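PDB 2YB5: putative fusidic acid resistance protein from Staphylococcus aureus, which confers resistance to fusidic acid, probably by binding elongation factor G and promoting its clearance from the ribosome. Local coordinates for residues V9-Q17 and C197-N205; Y135-I145 and L207-K215. All blocks are in the same frame, centred on the assembly; numbering follows the deposited sequence.

Both contacts use the C-terminal end of the chain, and both draw on helix 204-214. Contact 1 includes the zinc ligand C197; the second segment of contact 2 begins beyond it. The centre of contact 1 lies about 4 Å from the chain centre; this contact joins helix 9-27 to the link between helices 194-200 and 204-214. The centre of contact 2 lies about 14 Å from the chain centre, and here helix 204-214 packs on two antiparallel strands. Each is partly buried. Contact 1 combines a tyrosine ring on an isoleucine, a valine on backbone oxygens and one amide-carboxylate bond. Contact 2 has more apolar contacts, from isoleucine, leucine and tyrosine, and a polar edge at the hairpin turn.

Contact 1. Residues V9-Q17 and C197-N205; sequences VYKFVKVKQ and CNQNLDDIN. With ZN (zinc ion), chain C.
The N-terminal helix 9-27 meets the C-terminal zinc-finger region here, at the link between helices 194-200 and 204-214. Y10 packs on I204, and V13 lies against the backbone carbonyls of residues 198-201. The Y10 ring takes I204 over one face, with I204 CB 3.9 Å from the ring centroid in a CH-pi contact. I204 CG2 lies 3.6 Å from Y10 CZ. D202 O sits near the plane of the same ring, at its edge. Y10 CG stands between the backbone N and the carbonyl carbon (chi1 65°), which sets the ring beside residues 202-204. V13 CG1 is 3.4 Å from Q199 O, and V13 CB is 3.6 Å from L201 O.

The polar part lies at Q17. Its NE2 donates to D202 OD2 over 2.6 Å, with an N-H...O angle of 158°. The acceptor is close to the Q17 amide plane and offers its anti lone pair. K14 NZ is 4.5 Å from D202 OD2, too far for a salt bridge. K16 NZ makes a weak bond to Q199 O. Earlier in the same segment, C197 SG binds zinc together with C158, C161 and C191. The short bond fixes the D202 carboxylate against helix 9-27, and K14 may add electrostatic support. The link that follows the zinc-binding helix is thus joined to helix 9-27 by both polar and apolar contacts.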
loop_
_atom_site.group_PDB
_atom_site.type_symbol
_atom_site.label_atom_id
_atom_site.label_comp_id
_atom_site.label_asym_id
_atom_site.label_seq_id
_atom_site.Cartn_x
_atom_site.Cartn_y
_atom_site.Cartn_z
ATOM N N VAL A 9 -3.052 -1.321 -6.438
ATOM C CA VAL A 9 -2.732 -2.152 -5.276
ATOM C C VAL A 9 -3.286 -1.546 -3.976
ATOM O O VAL A 9 -3.845 -2.263 -3.135
ATOM C CB VAL A 9 -1.188 -2.361 -5.152
ATOM C CG1 VAL A 9 -0.808 -2.900 -3.788
ATOM C CG2 VAL A 9 -0.681 -3.295 -6.257
ATOM N N TYR A 10 -3.130 -0.233 -3.804
ATOM C CA TYR A 10 -3.663 0.425 -2.599
ATOM C C TYR A 10 -5.206 0.353 -2.486
ATOM O O TYR A 10 -5.736 0.257 -1.389
ATOM C CB TYR A 10 -3.154 1.860 -2.467
ATOM C CG TYR A 10 -3.591 2.825 -3.540
ATOM C CD1 TYR A 10 -4.786 3.535 -3.427
ATOM C CD2 TYR A 10 -2.786 3.069 -4.646
ATOM C CE1 TYR A 10 -5.180 4.441 -4.404
ATOM C CE2 TYR A 10 -3.168 3.966 -5.624
ATOM C CZ TYR A 10 -4.360 4.650 -5.499
ATOM O OH TYR A 10 -4.722 5.542 -6.477
ATOM N N LYS A 11 -5.913 0.357 -3.617
ATOM C CA LYS A 11 -7.372 0.166 -3.611
ATOM C C LYS A 11 -7.749 -1.241 -3.184
ATOM O O LYS A 11 -8.770 -1.430 -2.513
ATOM C CB LYS A 11 -8.004 0.477 -4.975
ATOM C CG LYS A 11 -7.997 1.960 -5.344
ATOM C CD LYS A 11 -9.076 2.732 -4.590
ATOM C CE LYS A 11 -9.070 4.229 -4.907
ATOM N NZ LYS A 11 -10.258 4.923 -4.282
ATOM N N PHE A 12 -6.934 -2.223 -3.559
ATOM C CA PHE A 12 -7.161 -3.590 -3.118
ATOM C C PHE A 12 -6.975 -3.732 -1.606
ATOM O O PHE A 12 -7.689 -4.492 -0.956
ATOM C CB PHE A 12 -6.253 -4.577 -3.862
ATOM C CG PHE A 12 -6.438 -6.004 -3.416
ATOM C CD1 PHE A 12 -7.420 -6.797 -3.985
ATOM C CD2 PHE A 12 -5.647 -6.542 -2.406
ATOM C CE1 PHE A 12 -7.601 -8.117 -3.574
ATOM C CE2 PHE A 12 -5.836 -7.854 -1.977
ATOM C CZ PHE A 12 -6.811 -8.643 -2.566
ATOM N N VAL A 13 -6.017 -3.001 -1.053
ATOM C CA VAL A 13 -5.788 -3.016 0.383
ATOM C C VAL A 13 -7.004 -2.438 1.088
ATOM O O VAL A 13 -7.464 -2.991 2.096
ATOM C CB VAL A 13 -4.505 -2.261 0.761
ATOM C CG1 VAL A 13 -4.345 -2.186 2.273
ATOM C CG2 VAL A 13 -3.301 -2.960 0.132
ATOM N N LYS A 14 -7.562 -1.368 0.521
ATOM C CA LYS A 14 -8.790 -0.772 1.064
ATOM C C LYS A 14 -9.968 -1.763 0.975
ATOM O O LYS A 14 -10.654 -1.973 1.973
ATOM C CB LYS A 14 -9.119 0.550 0.359
ATOM C CG LYS A 14 -10.321 1.293 0.909
ATOM C CD LYS A 14 -10.039 1.912 2.257
ATOM C CE LYS A 14 -11.285 2.575 2.799
ATOM N NZ LYS A 14 -11.068 3.265 4.106
ATOM N N VAL A 15 -10.189 -2.373 -0.197
ATOM C CA VAL A 15 -11.254 -3.379 -0.354
ATOM C C VAL A 15 -11.158 -4.447 0.751
ATOM O O VAL A 15 -12.159 -4.807 1.372
ATOM C CB VAL A 15 -11.249 -4.074 -1.750
ATOM C CG1 VAL A 15 -12.183 -5.272 -1.757
ATOM C CG2 VAL A 15 -11.658 -3.109 -2.870
ATOM N N LYS A 16 -9.942 -4.920 0.992
ATOM C CA LYS A 16 -9.667 -5.938 2.002
ATOM C C LYS A 16 -9.994 -5.426 3.402
ATOM O O LYS A 16 -10.688 -6.101 4.169
ATOM C CB LYS A 16 -8.197 -6.347 1.879
ATOM C CG LYS A 16 -7.661 -7.320 2.917
ATOM C CD LYS A 16 -6.157 -7.524 2.729
ATOM C CE LYS A 16 -5.350 -6.304 3.220
ATOM N NZ LYS A 16 -3.882 -6.334 2.858
ATOM N N GLN A 17 -9.525 -4.224 3.726
ATOM C CA GLN A 17 -9.877 -3.575 4.991
ATOM C C GLN A 17 -11.398 -3.440 5.177
ATOM O O GLN A 17 -11.901 -3.560 6.299
ATOM C CB GLN A 17 -9.199 -2.205 5.125
ATOM C CG GLN A 17 -7.688 -2.283 5.398
ATOM C CD GLN A 17 -6.983 -0.932 5.353
ATOM O OE1 GLN A 17 -5.751 -0.867 5.406
ATOM N NE2 GLN A 17 -7.754 0.152 5.260
ATOM N N CYS A 197 4.851 -2.218 5.184
ATOM C CA CYS A 197 4.172 -0.931 4.924
ATOM C C CYS A 197 3.154 -1.010 3.774
ATOM O O CYS A 197 2.015 -0.555 3.905
ATOM C CB CYS A 197 5.204 0.151 4.564
ATOM S SG CYS A 197 4.560 1.836 4.557
ATOM N N ASN A 198 3.588 -1.587 2.659
ATOM C CA ASN A 198 2.742 -1.707 1.468
ATOM C C ASN A 198 1.527 -2.619 1.644
ATOM O O ASN A 198 0.541 -2.464 0.932
ATOM C CB ASN A 198 3.568 -2.146 0.265
ATOM C CG ASN A 198 4.233 -0.979 -0.428
ATOM O OD1 ASN A 198 3.604 -0.302 -1.241
ATOM N ND2 ASN A 198 5.513 -0.730 -0.108
ATOM N N GLN A 199 1.604 -3.548 2.603
ATOM C CA GLN A 199 0.442 -4.353 3.016
ATOM C C GLN A 199 -0.571 -3.517 3.798
ATOM O O GLN A 199 -1.757 -3.835 3.803
ATOM C CB GLN A 199 0.868 -5.561 3.873
ATOM C CG GLN A 199 1.741 -6.593 3.155
ATOM C CD GLN A 199 1.004 -7.321 2.053
ATOM O OE1 GLN A 199 0.551 -6.710 1.085
ATOM N NE2 GLN A 199 0.872 -8.643 2.191
ATOM N N ASN A 200 -0.100 -2.462 4.457
ATOM C CA ASN A 200 -0.960 -1.574 5.239
ATOM C C ASN A 200 -1.466 -0.356 4.463
ATOM O O ASN A 200 -2.444 0.274 4.865
ATOM C CB ASN A 200 -0.201 -1.035 6.465
ATOM C CG ASN A 200 0.489 -2.132 7.283
ATOM O OD1 ASN A 200 0.076 -3.305 7.263
ATOM N ND2 ASN A 200 1.558 -1.741 8.012
ATOM N N LEU A 201 -0.775 0.016 3.392
ATOM C CA LEU A 201 -1.026 1.306 2.752
ATOM C C LEU A 201 -2.301 1.282 1.904
ATOM O O LEU A 201 -2.342 0.641 0.853
ATOM C CB LEU A 201 0.175 1.722 1.890
ATOM C CG LEU A 201 0.047 3.030 1.106
ATOM C CD1 LEU A 201 -0.236 4.220 2.032
ATOM C CD2 LEU A 201 1.318 3.278 0.263
ATOM N N ASP A 202 -3.332 2.004 2.343
ATOM C CA ASP A 202 -4.609 1.984 1.607
ATOM C C ASP A 202 -4.889 3.235 0.770
ATOM O O ASP A 202 -5.930 3.306 0.125
ATOM C CB ASP A 202 -5.781 1.695 2.538
ATOM C CG ASP A 202 -5.957 2.745 3.611
ATOM O OD1 ASP A 202 -5.356 3.838 3.513
ATOM O OD2 ASP A 202 -6.694 2.465 4.563
ATOM N N ASP A 203 -3.956 4.192 0.747
ATOM C CA ASP A 203 -4.128 5.419 -0.040
ATOM C C ASP A 203 -2.780 5.997 -0.482
ATOM O O ASP A 203 -2.016 6.492 0.346
ATOM C CB ASP A 203 -4.915 6.446 0.781
ATOM C CG ASP A 203 -5.411 7.625 -0.044
ATOM O OD1 ASP A 203 -4.982 7.794 -1.197
ATOM O OD2 ASP A 203 -6.244 8.398 0.476
ATOM N N ILE A 204 -2.493 5.936 -1.785
ATOM C CA ILE A 204 -1.219 6.472 -2.338
ATOM C C ILE A 204 -1.025 7.946 -1.989
ATOM O O ILE A 204 0.112 8.413 -1.909
ATOM C CB ILE A 204 -1.095 6.274 -3.873
ATOM C CG1 ILE A 204 0.356 6.458 -4.345
ATOM C CG2 ILE A 204 -2.042 7.216 -4.650
ATOM C CD1 ILE A 204 1.286 5.339 -3.915
ATOM N N ASN A 205 -2.129 8.663 -1.746
ATOM C CA ASN A 205 -2.062 10.042 -1.271
ATOM C C ASN A 205 -1.229 10.187 -0.005
ATOM O O ASN A 205 -0.563 11.200 0.157
ATOM C CB ASN A 205 -3.457 10.634 -1.018
ATOM C CG ASN A 205 -4.131 11.133 -2.276
ATOM O OD1 ASN A 205 -3.513 11.249 -3.329
ATOM N ND2 ASN A 205 -5.426 11.452 -2.162
HETATM ZN ZN ZN C . 4.216 2.028 6.952
#

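Contact 2. Residues Y135-I145 and L207-K215; sequences YKNLDDKFEGI and LYEFIVKIK
Y208 CG lies opposite its carbonyl carbon (chi1 -66°), and this first torsion sends the ring to the start of the hairpin turn. Y135 CG stands between its own N and carbonyl carbon (chi1 60°), which lays that ring against the helix. The two tyrosines cross obliquely. Y135 CD1 meets the edge of the Y208 ring, 4.0 Å from Y208 CE1.

Y208 OH donates to K136 O over 2.8 Å. The donor is tilted 21° from the carbonyl plane. L138 adds an apolar contact, its CG 3.9 Å from Y208 CE2. One residue before Y208, L207 CD2 touches Y135 CB and CG. Further along the helix, I211 approaches Y135 from the opposite direction, and its CG2 lies 3.5 Å from Y135 OH. I145 and I211 meet tip to tip, with I145 CG2 3.7 Å from I211 CD1. I214 CD1 also reaches I145 CD1.

Y135 OH donates to E143 OE1, 2.7 Å away, which accepts through its anti lone pair. N137 ND2 holds the other oxygen, E143 OE2, from above the carboxylate plane, so both E143 oxygens are gripped from within the hairpin. K215 NZ stays 4.4 Å from E143 OE1, and this nearby positive charge probably favours the carboxylate form. N137 to D140 form a type I turn. F210 and I214 also touch F170 of strand 167-172. This is a helix packed on a beta hairpin, strands 130-136 and 142-149 of a five-stranded antiparallel sheet, in the FBP treble-clef zinc-finger region.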
loop_
_atom_site.group_PDB
_atom_site.type_symbol
_atom_site.label_atom_id
_atom_site.label_comp_id
_atom_site.label_asym_id
_atom_site.label_seq_id
_atom_site.Cartn_x
_atom_site.Cartn_y
_atom_site.Cartn_z
ATOM N N TYR A 135 8.226 5.266 -6.891
ATOM C CA TYR A 135 6.783 5.274 -7.094
ATOM C C TYR A 135 6.422 6.030 -8.377
ATOM O O TYR A 135 7.271 6.696 -8.995
ATOM C CB TYR A 135 6.081 5.920 -5.886
ATOM C CG TYR A 135 6.512 7.356 -5.646
ATOM C CD1 TYR A 135 5.850 8.405 -6.271
ATOM C CD2 TYR A 135 7.593 7.662 -4.820
ATOM C CE1 TYR A 135 6.242 9.720 -6.070
ATOM C CE2 TYR A 135 8.006 8.965 -4.632
ATOM C CZ TYR A 135 7.315 9.991 -5.259
ATOM O OH TYR A 135 7.682 11.291 -5.098
ATOM N N LYS A 136 5.159 5.903 -8.769
ATOM C CA LYS A 136 4.585 6.680 -9.869
ATOM C C LYS A 136 3.851 7.885 -9.296
ATOM O O LYS A 136 3.107 7.747 -8.327
ATOM C CB LYS A 136 3.593 5.834 -10.656
ATOM C CG LYS A 136 4.211 4.711 -11.461
ATOM C CD LYS A 136 4.953 5.212 -12.686
ATOM C CE LYS A 136 5.222 4.088 -13.680
ATOM N NZ LYS A 136 4.042 3.817 -14.563
ATOM N N ASN A 137 4.045 9.055 -9.902
ATOM C CA ASN A 137 3.354 10.268 -9.462
ATOM C C ASN A 137 1.964 10.411 -10.103
ATOM O O ASN A 137 1.527 9.548 -10.862
ATOM C CB ASN A 137 4.215 11.524 -9.709
ATOM C CG ASN A 137 4.481 11.780 -11.174
ATOM O OD1 ASN A 137 3.739 11.327 -12.035
ATOM N ND2 ASN A 137 5.546 12.523 -11.464
ATOM N N LEU A 138 1.274 11.499 -9.769
ATOM C CA LEU A 138 -0.044 11.802 -10.334
ATOM C C LEU A 138 -0.099 11.820 -11.861
ATOM O O LEU A 138 -1.164 11.587 -12.429
ATOM C CB LEU A 138 -0.568 13.130 -9.759
ATOM C CG LEU A 138 -1.368 12.988 -8.460
ATOM C CD1 LEU A 138 -1.022 14.069 -7.412
ATOM C CD2 LEU A 138 -2.868 13.000 -8.750
ATOM N N ASP A 139 1.037 12.073 -12.521
ATOM C CA ASP A 139 1.130 12.038 -13.987
ATOM C C ASP A 139 1.569 10.672 -14.532
ATOM O O ASP A 139 2.007 10.573 -15.684
ATOM C CB ASP A 139 2.148 13.077 -14.491
ATOM C CG ASP A 139 1.800 14.493 -14.100
ATOM O OD1 ASP A 139 0.607 14.871 -14.189
ATOM O OD2 ASP A 139 2.736 15.236 -13.715
ATOM N N ASP A 140 1.467 9.632 -13.707
ATOM C CA ASP A 140 1.877 8.275 -14.080
ATOM C C ASP A 140 3.342 8.186 -14.529
ATOM O O ASP A 140 3.668 7.422 -15.442
ATOM C CB ASP A 140 0.939 7.694 -15.158
ATOM C CG ASP A 140 1.256 6.234 -15.496
ATOM O OD1 ASP A 140 1.544 5.455 -14.563
ATOM O OD2 ASP A 140 1.231 5.867 -16.696
ATOM N N LYS A 141 4.228 8.954 -13.895
ATOM C CA LYS A 141 5.663 8.802 -14.163
ATOM C C LYS A 141 6.465 8.569 -12.894
ATOM O O LYS A 141 6.034 8.924 -11.782
ATOM C CB LYS A 141 6.237 9.962 -14.980
ATOM C CG LYS A 141 6.014 11.347 -14.436
ATOM C CD LYS A 141 6.283 12.406 -15.518
ATOM C CE LYS A 141 5.887 13.804 -15.044
ATOM N NZ LYS A 141 6.576 14.195 -13.775
ATOM N N PHE A 142 7.635 7.963 -13.084
ATOM C CA PHE A 142 8.452 7.514 -11.978
ATOM C C PHE A 142 9.093 8.695 -11.278
ATOM O O PHE A 142 9.613 9.604 -11.918
ATOM C CB PHE A 142 9.549 6.551 -12.451
ATOM C CG PHE A 142 9.062 5.162 -12.756
ATOM C CD1 PHE A 142 8.405 4.406 -11.786
ATOM C CD2 PHE A 142 9.317 4.586 -14.001
ATOM C CE1 PHE A 142 7.967 3.102 -12.063
ATOM C CE2 PHE A 142 8.894 3.288 -14.292
ATOM C CZ PHE A 142 8.210 2.544 -13.320
ATOM N N GLU A 143 8.998 8.687 -9.955
ATOM C CA GLU A 143 9.778 9.560 -9.100
ATOM C C GLU A 143 10.476 8.678 -8.081
ATOM O O GLU A 143 10.118 7.510 -7.907
ATOM C CB GLU A 143 8.886 10.581 -8.387
ATOM C CG GLU A 143 8.510 11.767 -9.259
ATOM C CD GLU A 143 7.493 12.678 -8.613
ATOM O OE1 GLU A 143 7.113 12.435 -7.440
ATOM O OE2 GLU A 143 7.069 13.638 -9.289
ATOM N N GLY A 144 11.473 9.245 -7.417
ATOM C CA GLY A 144 12.217 8.536 -6.401
ATOM C C GLY A 144 12.837 9.490 -5.401
ATOM O O GLY A 144 13.125 10.663 -5.706
ATOM N N ILE A 145 13.042 8.976 -4.198
ATOM C CA ILE A 145 13.672 9.709 -3.121
ATOM C C ILE A 145 14.518 8.696 -2.357
ATOM O O ILE A 145 14.259 7.500 -2.431
ATOM C CB ILE A 145 12.581 10.336 -2.215
ATOM C CG1 ILE A 145 13.163 11.401 -1.294
ATOM C CG2 ILE A 145 11.870 9.256 -1.405
ATOM C CD1 ILE A 145 12.122 12.049 -0.364
ATOM N N LEU A 207 1.453 8.594 0.759
ATOM C CA LEU A 207 2.850 8.655 0.339
ATOM C C LEU A 207 3.177 9.997 -0.304
ATOM O O LEU A 207 4.256 10.557 -0.064
ATOM C CB LEU A 207 3.171 7.529 -0.645
ATOM C CG LEU A 207 4.610 7.495 -1.158
ATOM C CD1 LEU A 207 5.587 7.248 -0.001
ATOM C CD2 LEU A 207 4.744 6.424 -2.251
ATOM N N TYR A 208 2.266 10.503 -1.135
ATOM C CA TYR A 208 2.477 11.806 -1.769
ATOM C C TYR A 208 2.594 12.924 -0.730
ATOM O O TYR A 208 3.399 13.832 -0.898
ATOM C CB TYR A 208 1.342 12.152 -2.735
ATOM C CG TYR A 208 1.214 11.269 -3.950
ATOM C CD1 TYR A 208 2.275 10.485 -4.410
ATOM C CD2 TYR A 208 0.020 11.239 -4.666
ATOM C CE1 TYR A 208 2.137 9.698 -5.550
ATOM C CE2 TYR A 208 -0.129 10.453 -5.790
ATOM C CZ TYR A 208 0.927 9.684 -6.227
ATOM O OH TYR A 208 0.765 8.906 -7.345
ATOM N N GLU A 209 1.811 12.836 0.346
ATOM C CA GLU A 209 1.814 13.868 1.390
ATOM C C GLU A 209 3.064 13.777 2.259
ATOM O O GLU A 209 3.603 14.802 2.685
ATOM C CB GLU A 209 0.566 13.775 2.263
ATOM C CG GLU A 209 -0.716 14.116 1.549
ATOM C CD GLU A 209 -1.943 13.863 2.404
ATOM O OE1 GLU A 209 -1.908 14.159 3.630
ATOM O OE2 GLU A 209 -2.959 13.386 1.844
ATOM N N PHE A 210 3.523 12.554 2.523
ATOM C CA PHE A 210 4.798 12.356 3.183
ATOM C C PHE A 210 5.924 12.963 2.337
ATOM O O PHE A 210 6.757 13.709 2.853
ATOM C CB PHE A 210 5.039 10.868 3.421
ATOM C CG PHE A 210 6.389 10.554 3.979
ATOM C CD1 PHE A 210 6.692 10.851 5.297
ATOM C CD2 PHE A 210 7.356 9.948 3.195
ATOM C CE1 PHE A 210 7.946 10.561 5.817
ATOM C CE2 PHE A 210 8.616 9.659 3.716
ATOM C CZ PHE A 210 8.901 9.974 5.029
ATOM N N ILE A 211 5.937 12.668 1.038
ATOM C CA ILE A 211 7.016 13.142 0.159
ATOM C C ILE A 211 7.053 14.666 0.144
ATOM O O ILE A 211 8.108 15.255 0.364
ATOM C CB ILE A 211 6.877 12.612 -1.281
ATOM C CG1 ILE A 211 7.064 11.096 -1.331
ATOM C CG2 ILE A 211 7.913 13.259 -2.222
ATOM C CD1 ILE A 211 8.442 10.629 -1.036
ATOM N N VAL A 212 5.891 15.284 -0.082
ATOM C CA VAL A 212 5.746 16.742 -0.138
ATOM C C VAL A 212 6.293 17.446 1.103
ATOM O O VAL A 212 6.906 18.501 0.997
ATOM C CB VAL A 212 4.259 17.149 -0.341
ATOM C CG1 VAL A 212 4.007 18.624 0.067
ATOM C CG2 VAL A 212 3.848 16.925 -1.779
ATOM N N LYS A 213 6.077 16.856 2.271
ATOM C CA LYS A 213 6.466 17.481 3.531
ATOM C C LYS A 213 7.955 17.356 3.843
ATOM O O LYS A 213 8.485 18.120 4.649
ATOM C CB LYS A 213 5.636 16.901 4.667
ATOM C CG LYS A 213 4.169 17.303 4.571
ATOM C CD LYS A 213 3.281 16.451 5.468
ATOM C CE LYS A 213 1.853 16.993 5.496
ATOM N NZ LYS A 213 1.754 18.296 6.224
ATOM N N ILE A 214 8.638 16.409 3.212
ATOM C CA ILE A 214 10.069 16.227 3.470
ATOM C C ILE A 214 10.977 16.554 2.278
ATOM O O ILE A 214 12.196 16.567 2.429
ATOM C CB ILE A 214 10.376 14.792 3.987
ATOM C CG1 ILE A 214 10.208 13.759 2.873
ATOM C CG2 ILE A 214 9.463 14.447 5.173
ATOM C CD1 ILE A 214 10.639 12.362 3.266
ATOM N N LYS A 215 10.395 16.828 1.109
ATOM C CA LYS A 215 11.168 16.923 -0.154
ATOM C C LYS A 215 11.878 18.273 -0.289
ATOM O O LYS A 215 11.878 19.092 0.637
ATOM C CB LYS A 215 10.249 16.688 -1.367
ATOM C CG LYS A 215 10.939 16.192 -2.647
ATOM C CD LYS A 215 10.001 16.280 -3.857
ATOM C CE LYS A 215 10.577 15.596 -5.107
ATOM N NZ LYS A 215 10.427 14.104 -5.099
#